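Local coordinates for tRNA nucleotidyl transferase-related protein (Thermotoga maritima, PDB 3H38) that probably adds the CCA end to tRNA as a magnesium-dependent class II nucleotidyltransferase, this chain being the nucleotidyltransferase and tRNA-binding part of a longer protein, at residues H245-P248 with K249-Y252; T253-M256 with D257-E261; E294-K297 with E298-R302; E329-P332 with A333-Y337; V397-K400 with I401-K405. All coordinates share one frame; numbering follows the deposited sequence.

Contact 1 of 5, residues H245-P248 with K249-Y252; sequences HLFP and KTYY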
loop_
_atom_site.group_PDB
_atom_site.type_symbol
_atom_site.label_atom_id
_atom_site.label_comp_id
_atom_site.label_asym_id
_atom_site.label_seq_id
_atom_site.Cartn_x
_atom_site.Cartn_y
_atom_site.Cartn_z
ATOM N N HIS A 245 6.064 -3.816 -17.745
ATOM C CA HIS A 245 4.708 -4.155 -18.180
ATOM C C HIS A 245 3.662 -3.371 -17.413
ATOM O O HIS A 245 2.511 -3.279 -17.838
ATOM C CB HIS A 245 4.417 -5.630 -18.008
ATOM C CG HIS A 245 5.125 -6.498 -18.995
ATOM N ND1 HIS A 245 4.704 -6.630 -20.294
ATOM C CD2 HIS A 245 6.209 -7.300 -18.854
ATOM C CE1 HIS A 245 5.509 -7.476 -20.930
ATOM N NE2 HIS A 245 6.429 -7.889 -20.076
ATOM N N LEU A 246 4.035 -2.821 -16.268
ATOM C CA LEU A 246 3.113 -1.909 -15.596
ATOM C C LEU A 246 3.242 -0.490 -16.186
ATOM O O LEU A 246 2.242 0.205 -16.406
ATOM C CB LEU A 246 3.327 -1.907 -14.072
ATOM C CG LEU A 246 3.152 -3.243 -13.349
ATOM C CD1 LEU A 246 3.250 -3.069 -11.842
ATOM C CD2 LEU A 246 1.806 -3.883 -13.725
ATOM N N PHE A 247 4.483 -0.088 -16.453
ATOM C CA PHE A 247 4.802 1.257 -16.948
ATOM C C PHE A 247 5.799 1.121 -18.079
ATOM O O PHE A 247 6.982 0.890 -17.850
ATOM C CB PHE A 247 5.397 2.128 -15.843
ATOM C CG PHE A 247 4.690 1.994 -14.543
ATOM C CD1 PHE A 247 5.142 1.106 -13.590
ATOM C CD2 PHE A 247 3.528 2.707 -14.297
ATOM C CE1 PHE A 247 4.458 0.952 -12.392
ATOM C CE2 PHE A 247 2.837 2.556 -13.113
ATOM C CZ PHE A 247 3.308 1.681 -12.149
ATOM N N PRO A 248 5.310 1.279 -19.308
ATOM C CA PRO A 248 5.966 0.876 -20.554
ATOM C C PRO A 248 7.127 1.789 -20.927
ATOM O O PRO A 248 7.902 1.469 -21.824
ATOM C CB PRO A 248 4.838 1.002 -21.594
ATOM C CG PRO A 248 3.562 1.294 -20.785
ATOM C CD PRO A 248 4.041 1.977 -19.558
ATOM N N LYS A 249 7.227 2.930 -20.261
ATOM C CA LYS A 249 8.341 3.838 -20.482
ATOM C C LYS A 249 9.319 3.902 -19.314
ATOM O O LYS A 249 10.268 4.686 -19.349
ATOM C CB LYS A 249 7.840 5.242 -20.803
ATOM C CG LYS A 249 7.979 5.603 -22.253
ATOM C CD LYS A 249 7.005 4.848 -23.103
ATOM C CE LYS A 249 7.366 4.995 -24.569
ATOM N NZ LYS A 249 6.248 4.555 -25.447
ATOM N N THR A 250 9.088 3.108 -18.274
ATOM C CA THR A 250 10.040 3.073 -17.161
ATOM C C THR A 250 10.955 1.841 -17.220
ATOM O O THR A 250 10.507 0.683 -17.353
ATOM C CB THR A 250 9.410 3.191 -15.721
ATOM O OG1 THR A 250 9.419 1.917 -15.084
ATOM C CG2 THR A 250 8.003 3.763 -15.703
ATOM N N TYR A 251 12.247 2.122 -17.107
ATOM C CA TYR A 251 13.292 1.115 -17.133
ATOM C C TYR A 251 13.942 1.118 -15.766
ATOM O O TYR A 251 14.465 2.156 -15.319
ATOM C CB TYR A 251 14.307 1.457 -18.233
ATOM C CG TYR A 251 13.588 1.815 -19.496
ATOM C CD1 TYR A 251 13.104 0.823 -20.350
ATOM C CD2 TYR A 251 13.329 3.145 -19.810
ATOM C CE1 TYR A 251 12.406 1.146 -21.501
ATOM C CE2 TYR A 251 12.629 3.485 -20.966
ATOM C CZ TYR A 251 12.171 2.481 -21.806
ATOM O OH TYR A 251 11.482 2.825 -22.952
ATOM N N TYR A 252 13.879 -0.030 -15.086
ATOM C CA TYR A 252 14.469 -0.132 -13.762
ATOM C C TYR A 252 15.949 -0.449 -13.871
ATOM O O TYR A 252 16.318 -1.592 -14.139
ATOM C CB TYR A 252 13.810 -1.220 -12.944
ATOM C CG TYR A 252 14.045 -1.033 -11.456
ATOM C CD1 TYR A 252 13.335 -0.060 -10.746
ATOM C CD2 TYR A 252 15.000 -1.789 -10.770
ATOM C CE1 TYR A 252 13.530 0.136 -9.396
ATOM C CE2 TYR A 252 15.207 -1.603 -9.385
ATOM C CZ TYR A 252 14.459 -0.641 -8.715
ATOM O OH TYR A 252 14.623 -0.430 -7.370
#
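Phe247 lies alongside Thr250, both side chains pointing the same way; Phe247 CG and Thr250 CG2 are 3.9 Å apart, though the exact spacing of this methyl from the Phe247 stem is doubtful. The two residues are the first and last of a type I beta turn, with Pro248 and Lys249 at its corners. The turn is closed by one bond, Thr250 N to Phe247 O at 3.1 Å, with an N-H...O angle of 160°. The donor stands well above the carbonyl plane. Phe247 is where the chain leaves the helix 242-246, and its CG is set beside the backbone N (chi1 -43°), which carries the ring on into the interior, where it meets the rings of Phe287 and Tyr303. On the outer side of the turn the Lys249 chain bends at chi2 (71°), bringing its CD to 3.7 Å from Pro248 O. Lys249 N is taken by the hydroxyl of Tyr291, whose side chain also packs on Phe247, Pro248 and Thr250. The chemistry is therefore two-sided: the ends of the turn, Phe247 and Thr250, are buried and joined by the backbone bond that fixes the reversal, while Pro248 and Lys249 form an exposed corner.

Contact 2 of 5, residues T253-M256 with D257-E261; sequences TPSM and DEKME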
loop_
_atom_site.group_PDB
_atom_site.type_symbol
_atom_site.label_atom_id
_atom_site.label_comp_id
_atom_site.label_asym_id
_atom_site.label_seq_id
_atom_site.Cartn_x
_atom_site.Cartn_y
_atom_site.Cartn_z
ATOM N N THR A 253 16.783 0.558 -13.657
ATOM C CA THR A 253 18.225 0.430 -13.871
ATOM C C THR A 253 18.945 0.535 -12.529
ATOM O O THR A 253 18.327 0.844 -11.513
ATOM C CB THR A 253 18.758 1.576 -14.780
ATOM O OG1 THR A 253 18.257 2.826 -14.291
ATOM C CG2 THR A 253 18.318 1.396 -16.249
ATOM N N PRO A 254 20.263 0.289 -12.518
ATOM C CA PRO A 254 21.021 0.573 -11.291
ATOM C C PRO A 254 20.877 2.026 -10.851
ATOM O O PRO A 254 20.846 2.313 -9.653
ATOM C CB PRO A 254 22.443 0.229 -11.685
ATOM C CG PRO A 254 22.245 -0.911 -12.721
ATOM C CD PRO A 254 21.073 -0.430 -13.522
ATOM N N SER A 255 20.717 2.919 -11.813
ATOM C CA SER A 255 20.399 4.323 -11.539
ATOM C C SER A 255 19.037 4.484 -10.862
ATOM O O SER A 255 18.883 5.229 -9.891
ATOM C CB SER A 255 20.436 5.125 -12.852
ATOM O OG SER A 255 19.980 6.447 -12.680
ATOM N N MET A 256 18.033 3.792 -11.370
ATOM C CA MET A 256 16.706 3.927 -10.765
ATOM C C MET A 256 16.658 3.306 -9.377
ATOM O O MET A 256 16.019 3.839 -8.484
ATOM C CB MET A 256 15.604 3.305 -11.633
ATOM C CG MET A 256 14.216 3.636 -11.100
ATOM S SD MET A 256 12.948 3.168 -12.277
ATOM C CE MET A 256 13.060 4.519 -13.436
ATOM N N ASP A 257 17.334 2.171 -9.222
ATOM C CA ASP A 257 17.361 1.434 -7.971
ATOM C C ASP A 257 17.967 2.266 -6.837
ATOM O O ASP A 257 17.500 2.226 -5.693
ATOM C CB ASP A 257 18.165 0.162 -8.164
ATOM C CG ASP A 257 18.146 -0.722 -6.940
ATOM O OD1 ASP A 257 19.206 -0.875 -6.296
ATOM O OD2 ASP A 257 17.067 -1.252 -6.610
ATOM N N GLU A 258 18.992 3.042 -7.167
ATOM C CA GLU A 258 19.664 3.860 -6.170
ATOM C C GLU A 258 18.702 4.901 -5.691
ATOM O O GLU A 258 18.628 5.181 -4.495
ATOM C CB GLU A 258 20.922 4.547 -6.735
ATOM C CG GLU A 258 21.966 3.584 -7.271
ATOM C CD GLU A 258 23.318 4.256 -7.569
ATOM O OE1 GLU A 258 24.332 3.522 -7.654
ATOM O OE2 GLU A 258 23.366 5.507 -7.719
ATOM N N LYS A 259 17.974 5.495 -6.630
ATOM C CA LYS A 259 17.064 6.577 -6.276
ATOM C C LYS A 259 15.999 5.964 -5.429
ATOM O O LYS A 259 15.564 6.544 -4.441
ATOM C CB LYS A 259 16.414 7.186 -7.504
ATOM C CG LYS A 259 17.331 7.993 -8.371
ATOM C CD LYS A 259 16.658 8.230 -9.733
ATOM C CE LYS A 259 17.500 9.130 -10.640
ATOM N NZ LYS A 259 16.909 9.275 -11.996
ATOM N N MET A 260 15.562 4.792 -5.815
ATOM C CA MET A 260 14.537 4.102 -5.100
ATOM C C MET A 260 14.986 3.753 -3.699
ATOM O O MET A 260 14.254 3.950 -2.764
ATOM C CB MET A 260 14.124 2.882 -5.888
ATOM C CG MET A 260 12.709 2.487 -5.775
ATOM S SD MET A 260 11.433 3.703 -6.002
ATOM C CE MET A 260 11.924 4.473 -7.446
ATOM N N GLU A 261 16.203 3.277 -3.554
ATOM C CA GLU A 261 16.762 3.087 -2.220
ATOM C C GLU A 261 16.790 4.392 -1.385
ATOM O O GLU A 261 16.243 4.436 -0.284
ATOM C CB GLU A 261 18.142 2.467 -2.321
ATOM C CG GLU A 261 18.822 2.296 -1.004
ATOM C CD GLU A 261 20.157 1.596 -1.144
ATOM O OE1 GLU A 261 20.449 1.120 -2.267
ATOM O OE2 GLU A 261 20.909 1.524 -0.139
#
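Thr253 meets the following turn through its backbone O, which accepts from Asp257 N at 2.8 Å, nearly along the C=O axis. Its side chain works closer to home: OG1 accepts from Met256 N at 3.1 Å, giving the first turn of helix 254-274 an acceptor for an amide that has no earlier carbonyl in the helix. Pro254 comes next, its O accepting from Glu258 N at 3.2 Å, while Glu258 CG is set beside its own backbone N (chi1 -59°), which leaves the start of the Glu258 side chain beside the same carbonyl. Ser255 O receives only a weak bond from Lys259 N. The extended Lys259 chain runs back along this side, with CG 3.5 Å from Ser255 O and CE 4.2 Å from Ser255 OG, before its ammonium group reaches a salt bridge with Glu289. Met256 O accepts from Met260 N at 2.9 Å, and the two methionines make a loose apolar contact, CG of Met256 lying 4.4 Å from CE of Met260. Both pack on helix 279-287. Asp257, whose carboxylate leads away from residues 253-256, sends OD2 to Arg235 as a salt bridge and to the hydroxyl of Tyr252. Threonine at the N-cap, proline at the first helical position and the run of i to i+4 bonds that follows are typical of an alpha-helix N terminus.

Contact 3 of 5, residues E294-K297 with E298-R302; sequences ESWK and EVRDR
A local, one-turn contact within the short helix 293-302 joins Trp296 and Lys297 to Arg300, on a helix that lies in the all-helical region following the nucleotidyltransferase head. Its centrepiece is a CH-pi contact: Arg300 CB sits 3.5 Å from the centroid of the six-membered ring of Trp296, only 9° off the ring normal. The indole is swung over to that position because its CG lies opposite the backbone N (chi1 156°). Farther out, Arg300 CG continues over the same face, 3.6 Å from Trp296 CZ2. The arginine chain then bends at chi3, and its guanidinium turns steeply against the indole, the two planes being 76° apart. On one face of the guanidinium lies the aliphatic stem of Lys297, with CG 3.4 Å from Arg300 CZ, the two side chains running the same way. At the edge of the group, close to its plane, NE gives a hydrogen-bonded salt bridge to OD1 of Asp301 at 3.3 Å, although the carboxylate is met from above its own plane. Backbone i to i+4 bonds from Glu298, Val299, Arg300 and Asp301 back to Glu294, Ser295, Trp296 and Lys297 form the helical frame. Trp296 also packs on Leu309 and Ile310 of the neighbouring helix 309-328. Arg300 is thus held by its methylenes on an aromatic face and by its NE on a carboxylate; that negative charge probably helps offset the nearness of Lys297 NZ, 5.4 Å from Arg300 NH2.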
loop_
_atom_site.group_PDB
_atom_site.type_symbol
_atom_site.label_atom_id
_atom_site.label_comp_id
_atom_site.label_asym_id
_atom_site.label_seq_id
_atom_site.Cartn_x
_atom_site.Cartn_y
_atom_site.Cartn_z
ATOM N N GLU A 294 2.417 11.891 -24.200
ATOM C CA GLU A 294 1.481 10.853 -24.612
ATOM C C GLU A 294 1.699 9.579 -23.800
ATOM O O GLU A 294 0.747 8.851 -23.501
ATOM C CB GLU A 294 1.577 10.575 -26.117
ATOM C CG GLU A 294 2.977 10.302 -26.638
ATOM C CD GLU A 294 3.893 11.519 -26.549
ATOM O OE1 GLU A 294 4.488 11.738 -25.473
ATOM O OE2 GLU A 294 4.034 12.251 -27.555
ATOM N N SER A 295 2.948 9.311 -23.435
ATOM C CA SER A 295 3.226 8.188 -22.549
ATOM C C SER A 295 2.596 8.471 -21.197
ATOM O O SER A 295 1.975 7.592 -20.611
ATOM C CB SER A 295 4.722 7.939 -22.422
ATOM O OG SER A 295 5.220 7.449 -23.655
ATOM N N TRP A 296 2.728 9.715 -20.741
ATOM C CA TRP A 296 2.052 10.185 -19.536
ATOM C C TRP A 296 0.527 10.041 -19.590
ATOM O O TRP A 296 -0.076 9.458 -18.687
ATOM C CB TRP A 296 2.414 11.645 -19.262
ATOM C CG TRP A 296 1.403 12.405 -18.428
ATOM C CD1 TRP A 296 0.620 13.464 -18.836
ATOM C CD2 TRP A 296 1.076 12.178 -17.046
ATOM N NE1 TRP A 296 -0.168 13.904 -17.790
ATOM C CE2 TRP A 296 0.090 13.133 -16.684
ATOM C CE3 TRP A 296 1.519 11.262 -16.078
ATOM C CZ2 TRP A 296 -0.457 13.189 -15.400
ATOM C CZ3 TRP A 296 0.966 11.320 -14.796
ATOM C CH2 TRP A 296 -0.004 12.284 -14.470
ATOM N N LYS A 297 -0.111 10.588 -20.620
ATOM C CA LYS A 297 -1.563 10.536 -20.624
ATOM C C LYS A 297 -2.071 9.096 -20.583
ATOM O O LYS A 297 -3.101 8.818 -19.950
ATOM C CB LYS A 297 -2.160 11.331 -21.784
ATOM C CG LYS A 297 -2.073 12.827 -21.533
ATOM C CD LYS A 297 -2.680 13.645 -22.647
ATOM C CE LYS A 297 -2.305 15.114 -22.483
ATOM N NZ LYS A 297 -2.156 15.775 -23.802
ATOM N N GLU A 298 -1.325 8.193 -21.227
ATOM C CA GLU A 298 -1.659 6.771 -21.279
ATOM C C GLU A 298 -1.636 6.198 -19.876
ATOM O O GLU A 298 -2.525 5.447 -19.461
ATOM C CB GLU A 298 -0.636 6.011 -22.126
ATOM C CG GLU A 298 -0.744 6.242 -23.623
ATOM C CD GLU A 298 -0.181 5.084 -24.445
ATOM O OE1 GLU A 298 -0.011 3.979 -23.877
ATOM O OE2 GLU A 298 0.076 5.277 -25.659
ATOM N N VAL A 299 -0.592 6.558 -19.146
ATOM C CA VAL A 299 -0.426 6.082 -17.800
ATOM C C VAL A 299 -1.335 6.852 -16.848
ATOM O O VAL A 299 -1.997 6.261 -15.984
ATOM C CB VAL A 299 1.063 6.148 -17.384
ATOM C CG1 VAL A 299 1.194 6.589 -15.958
ATOM C CG2 VAL A 299 1.733 4.794 -17.631
ATOM N N ARG A 300 -1.385 8.169 -17.004
ATOM C CA ARG A 300 -2.281 8.945 -16.160
ATOM C C ARG A 300 -3.693 8.343 -16.180
ATOM O O ARG A 300 -4.359 8.283 -15.161
ATOM C CB ARG A 300 -2.343 10.404 -16.602
ATOM C CG ARG A 300 -3.389 11.198 -15.826
ATOM C CD ARG A 300 -3.761 12.452 -16.559
ATOM N NE ARG A 300 -4.311 12.142 -17.871
ATOM C CZ ARG A 300 -4.209 12.941 -18.930
ATOM N NH1 ARG A 300 -4.751 12.584 -20.092
ATOM N NH2 ARG A 300 -3.556 14.092 -18.825
ATOM N N ASP A 301 -4.139 7.896 -17.347
ATOM C CA ASP A 301 -5.515 7.439 -17.492
ATOM C C ASP A 301 -5.698 6.002 -17.055
ATOM O O ASP A 301 -6.767 5.659 -16.564
ATOM C CB ASP A 301 -6.014 7.581 -18.942
ATOM C CG ASP A 301 -6.306 9.036 -19.344
ATOM O OD1 ASP A 301 -6.607 9.881 -18.463
ATOM O OD2 ASP A 301 -6.242 9.323 -20.564
ATOM N N ARG A 302 -4.684 5.158 -17.252
ATOM C CA ARG A 302 -4.823 3.734 -16.942
ATOM C C ARG A 302 -4.980 3.494 -15.435
ATOM O O ARG A 302 -5.947 2.869 -14.978
ATOM C CB ARG A 302 -3.657 2.924 -17.521
ATOM C CG ARG A 302 -3.637 1.456 -17.103
ATOM C CD ARG A 302 -2.968 0.577 -18.152
ATOM N NE ARG A 302 -2.575 -0.748 -17.654
ATOM C CZ ARG A 302 -3.389 -1.800 -17.589
ATOM N NH1 ARG A 302 -2.934 -2.967 -17.160
ATOM N NH2 ARG A 302 -4.658 -1.692 -17.963
#

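Contact 4 of 5, residues E329-P332 with A333-Y337; sequences ERVP and ASFVY
Pro332 and Phe335 lie side by side, pointing the same way, and with Val331 they make up most of this contact. The pyrrolidine ring flanks the phenyl group: Pro332 CD is 3.6 Å from Phe335 CD1, and Pro332 CG is 4.0 Å from Phe335 CE1. Val331 arrives from a different direction, its side chain crossing that of Phe335 at about a right angle. Its CG1 branch does all the touching, lying 3.4 Å from Phe335 CD1 and reaching the phenylalanine CB and CG as well. That methyl is put there by a chi1 of 169°, which sets CG1 opposite the backbone N of Val331. The whole group belongs to the loop between helix 309-328 and helix 337-340, a link between successive helices of the C-terminal helical region. Residues 333 to 335 take up helical backbone angles, and one bond ties the start of this bend, Phe335 N to Pro332 O at 3.0 Å with an N-H...O angle of 162°. The donor stands above the carbonyl plane, while the same oxygen lies near the plane of the phenyl ring, at its edge. Phe335 CG lies beside its own backbone N (chi1 -78°), and this brings the ring alongside Pro332. Ser334 adds a lesser contact, its OG 3.7 Å from Pro332 CB, but the hydroxyl is engaged chiefly by Asp407 at the end of helix 392-407. Earlier in the loop, Val331 O is bonded to the hydroxyl of Tyr366 in helix 357-371.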
loop_
_atom_site.group_PDB
_atom_site.type_symbol
_atom_site.label_atom_id
_atom_site.label_comp_id
_atom_site.label_asym_id
_atom_site.label_seq_id
_atom_site.Cartn_x
_atom_site.Cartn_y
_atom_site.Cartn_z
ATOM N N GLU A 329 28.216 23.150 -3.134
ATOM C CA GLU A 329 28.886 24.386 -2.783
ATOM C C GLU A 329 28.289 25.041 -1.555
ATOM O O GLU A 329 28.405 26.252 -1.380
ATOM C CB GLU A 329 28.795 25.340 -3.956
ATOM C CG GLU A 329 28.893 24.633 -5.280
ATOM C CD GLU A 329 28.232 25.418 -6.378
ATOM O OE1 GLU A 329 27.806 26.561 -6.097
ATOM O OE2 GLU A 329 28.131 24.898 -7.509
ATOM N N ARG A 330 27.545 24.297 -0.790
ATOM C CA ARG A 330 27.123 24.807 0.469
ATOM C C ARG A 330 26.505 26.177 0.256
ATOM O O ARG A 330 26.599 27.063 1.089
ATOM C CB ARG A 330 28.325 24.839 1.382
ATOM C CG ARG A 330 28.842 23.464 1.750
ATOM C CD ARG A 330 27.967 22.894 2.837
ATOM N NE ARG A 330 28.212 21.485 3.107
ATOM C CZ ARG A 330 28.459 20.985 4.310
ATOM N NH1 ARG A 330 28.476 21.777 5.382
ATOM N NH2 ARG A 330 28.672 19.694 4.444
ATOM N N VAL A 331 25.784 26.308 -0.833
ATOM C CA VAL A 331 25.083 27.522 -1.111
ATOM C C VAL A 331 24.051 27.721 -0.024
ATOM O O VAL A 331 23.645 26.790 0.627
ATOM C CB VAL A 331 24.369 27.444 -2.439
ATOM C CG1 VAL A 331 23.458 28.582 -2.573
ATOM C CG2 VAL A 331 25.346 27.443 -3.571
ATOM N N PRO A 332 23.642 28.971 0.157
ATOM C CA PRO A 332 22.725 29.387 1.224
ATOM C C PRO A 332 21.299 28.876 1.088
ATOM O O PRO A 332 20.863 28.609 -0.004
ATOM C CB PRO A 332 22.742 30.904 1.086
ATOM C CG PRO A 332 23.992 31.183 0.511
ATOM C CD PRO A 332 24.258 30.140 -0.469
ATOM N N ALA A 333 20.593 28.741 2.200
ATOM C CA ALA A 333 19.229 28.241 2.122
ATOM C C ALA A 333 18.400 29.021 1.109
ATOM O O ALA A 333 17.566 28.444 0.402
ATOM C CB ALA A 333 18.568 28.282 3.494
ATOM N N SER A 334 18.624 30.329 1.033
ATOM C CA SER A 334 17.810 31.182 0.166
ATOM C C SER A 334 17.782 30.701 -1.288
ATOM O O SER A 334 16.830 30.984 -2.023
ATOM C CB SER A 334 18.257 32.651 0.243
ATOM O OG SER A 334 19.661 32.803 0.136
ATOM N N PHE A 335 18.821 29.968 -1.691
ATOM C CA PHE A 335 18.978 29.547 -3.084
ATOM C C PHE A 335 18.218 28.288 -3.492
ATOM O O PHE A 335 17.964 28.077 -4.687
ATOM C CB PHE A 335 20.445 29.357 -3.410
ATOM C CG PHE A 335 21.160 30.630 -3.652
ATOM C CD1 PHE A 335 21.621 31.391 -2.590
ATOM C CD2 PHE A 335 21.367 31.078 -4.941
ATOM C CE1 PHE A 335 22.289 32.579 -2.809
ATOM C CE2 PHE A 335 22.032 32.264 -5.169
ATOM C CZ PHE A 335 22.496 33.016 -4.100
ATOM N N VAL A 336 17.877 27.456 -2.509
ATOM C CA VAL A 336 17.088 26.260 -2.765
ATOM C C VAL A 336 15.619 26.498 -2.405
ATOM O O VAL A 336 14.785 25.592 -2.490
ATOM C CB VAL A 336 17.631 25.034 -1.987
ATOM C CG1 VAL A 336 19.154 24.928 -2.133
ATOM C CG2 VAL A 336 17.233 25.113 -0.527
ATOM N N TYR A 337 15.305 27.721 -1.994
ATOM C CA TYR A 337 13.926 28.037 -1.669
ATOM C C TYR A 337 13.054 27.769 -2.874
ATOM O O TYR A 337 12.099 27.007 -2.782
ATOM C CB TYR A 337 13.769 29.492 -1.242
ATOM C CG TYR A 337 12.402 29.821 -0.678
ATOM C CD1 TYR A 337 11.966 29.236 0.504
ATOM C CD2 TYR A 337 11.553 30.728 -1.316
ATOM C CE1 TYR A 337 10.717 29.526 1.035
ATOM C CE2 TYR A 337 10.293 31.029 -0.788
ATOM C CZ TYR A 337 9.883 30.419 0.393
ATOM O OH TYR A 337 8.651 30.696 0.946
#

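Contact 5 of 5, residues V397-K400 with I401-K405; sequences VLEK and ILMKK
Leu398 and Ile401 meet across one turn of the alpha-helix 392-407, near the C-terminal end of the modelled chain. Backbone hydrogen bonds in the i to i+4 pattern form the frame. Leu402 N reaches Leu398 O at 2.8 Å, Met403 N reaches Glu399 O at 2.7 Å, and Lys404 N reaches Lys400 O at 2.9 Å; the first and last are nearly straight at 172° and 174°. Apolar contacts are loose by comparison. CG2 of Ile401, a methyl whose placing is less sure, lies 4.2 Å from Leu398 CD1 and 4.4 Å from Val397 CG1, while CG1 of Ile401 is placed opposite the backbone N (chi1 154°) and leads away; the Ile401 side chain also packs on Glu415 of helix 415-423. Val397 and Leu398 themselves pack on Ile384 of helix 381-384. On another flank, Glu399, Leu402 and Met403 all touch Tyr337. Mixed contacts complete the set: the methylene chain of Glu399 runs toward the sulfur of Met403, and, before the Lys404 chain leads away, its first methylenes lie beside the carbonyl that its own amide uses, CG being 3.3 Å from Lys400 O.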
loop_
_atom_site.group_PDB
_atom_site.type_symbol
_atom_site.label_atom_id
_atom_site.label_comp_id
_atom_site.label_asym_id
_atom_site.label_seq_id
_atom_site.Cartn_x
_atom_site.Cartn_y
_atom_site.Cartn_z
ATOM N N VAL A 397 9.674 42.717 -1.763
ATOM C CA VAL A 397 10.255 43.077 -0.473
ATOM C C VAL A 397 10.104 41.985 0.581
ATOM O O VAL A 397 11.075 41.608 1.216
ATOM C CB VAL A 397 9.635 44.364 0.083
ATOM C CG1 VAL A 397 10.158 44.633 1.489
ATOM C CG2 VAL A 397 9.943 45.529 -0.832
ATOM N N LEU A 398 8.886 41.484 0.764
ATOM C CA LEU A 398 8.616 40.476 1.787
ATOM C C LEU A 398 9.468 39.231 1.600
ATOM O O LEU A 398 9.963 38.652 2.566
ATOM C CB LEU A 398 7.135 40.092 1.812
ATOM C CG LEU A 398 6.158 40.953 2.618
ATOM C CD1 LEU A 398 6.904 41.812 3.629
ATOM C CD2 LEU A 398 5.310 41.813 1.700
ATOM N N GLU A 399 9.644 38.817 0.354
ATOM C CA GLU A 399 10.436 37.629 0.093
ATOM C C GLU A 399 11.931 37.885 0.263
ATOM O O GLU A 399 12.664 36.995 0.679
ATOM C CB GLU A 399 10.134 37.049 -1.287
ATOM C CG GLU A 399 10.607 35.615 -1.436
ATOM C CD GLU A 399 9.924 34.897 -2.573
ATOM O OE1 GLU A 399 9.848 35.483 -3.674
ATOM O OE2 GLU A 399 9.464 33.751 -2.366
ATOM N N LYS A 400 12.390 39.077 -0.051
ATOM C CA LYS A 400 13.774 39.424 0.201
ATOM C C LYS A 400 14.050 39.411 1.685
ATOM O O LYS A 400 15.082 38.989 2.134
ATOM C CB LYS A 400 14.118 40.766 -0.405
ATOM C CG LYS A 400 14.429 40.696 -1.870
ATOM C CD LYS A 400 13.354 39.983 -2.642
ATOM C CE LYS A 400 13.446 40.361 -4.094
ATOM N NZ LYS A 400 12.394 39.759 -4.931
ATOM N N ILE A 401 13.115 39.881 2.457
ATOM C CA ILE A 401 13.276 39.837 3.907
ATOM C C ILE A 401 13.215 38.393 4.432
ATOM O O ILE A 401 14.096 37.970 5.179
ATOM C CB ILE A 401 12.344 40.846 4.666
ATOM C CG1 ILE A 401 12.038 40.372 6.083
ATOM C CG2 ILE A 401 11.056 41.091 3.924
ATOM C CD1 ILE A 401 11.180 41.366 6.853
ATOM N N LEU A 402 12.202 37.640 4.009
ATOM C CA LEU A 402 12.146 36.194 4.240
ATOM C C LEU A 402 13.508 35.555 3.932
ATOM O O LEU A 402 14.046 34.770 4.721
ATOM C CB LEU A 402 11.098 35.571 3.308
ATOM C CG LEU A 402 10.092 34.474 3.718
ATOM C CD1 LEU A 402 9.586 33.713 2.475
ATOM C CD2 LEU A 402 10.635 33.503 4.752
ATOM N N MET A 403 13.995 35.831 2.727
ATOM C CA MET A 403 15.213 35.226 2.206
ATOM C C MET A 403 16.514 35.603 2.914
ATOM O O MET A 403 17.285 34.738 3.308
ATOM C CB MET A 403 15.321 35.548 0.725
ATOM C CG MET A 403 15.470 34.333 -0.164
ATOM S SD MET A 403 13.993 33.353 -0.398
ATOM C CE MET A 403 13.524 32.942 1.245
ATOM N N LYS A 404 16.728 36.888 3.148
ATOM C CA LYS A 404 17.840 37.299 3.981
ATOM C C LYS A 404 17.656 36.625 5.345
ATOM O O LYS A 404 18.627 36.220 5.984
ATOM C CB LYS A 404 17.893 38.828 4.106
ATOM C CG LYS A 404 18.290 39.577 2.819
ATOM C CD LYS A 404 19.774 39.996 2.800
ATOM C CE LYS A 404 20.671 39.025 2.019
ATOM N NZ LYS A 404 21.070 37.799 2.784
ATOM N N LYS A 405 16.424 36.501 5.778
ATOM C CA LYS A 405 16.149 35.812 7.010
ATOM C C LYS A 405 16.430 34.321 6.993
ATOM O O LYS A 405 16.774 33.784 8.005
ATOM C CB LYS A 405 14.762 36.109 7.545
ATOM C CG LYS A 405 14.506 35.414 8.830
ATOM C CD LYS A 405 13.489 36.130 9.653
ATOM C CE LYS A 405 12.138 36.126 9.025
ATOM N NZ LYS A 405 11.105 35.858 10.045
#

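Along the chain the five contacts follow in series; none nests in or crosses another. Contact 1 turns the chain out of helix 242-246, and contact 2 begins directly after it at the start of helix 254-274. These neighbours touch, Tyr251 packing on Met256. Contact 3, on helix 293-302, comes back against contact 1, where Lys249 packs on Ser295 and Pro248 on Val299, bringing helix 293-302 against the turn that follows helix 242-246. Contact 4 bridges helices 309-328 and 337-340, its centre about 34 Å from that of contact 1. Contact 5, on helix 392-407, returns to it through Tyr337 and Ser334, forming a second cluster nearer the C terminus.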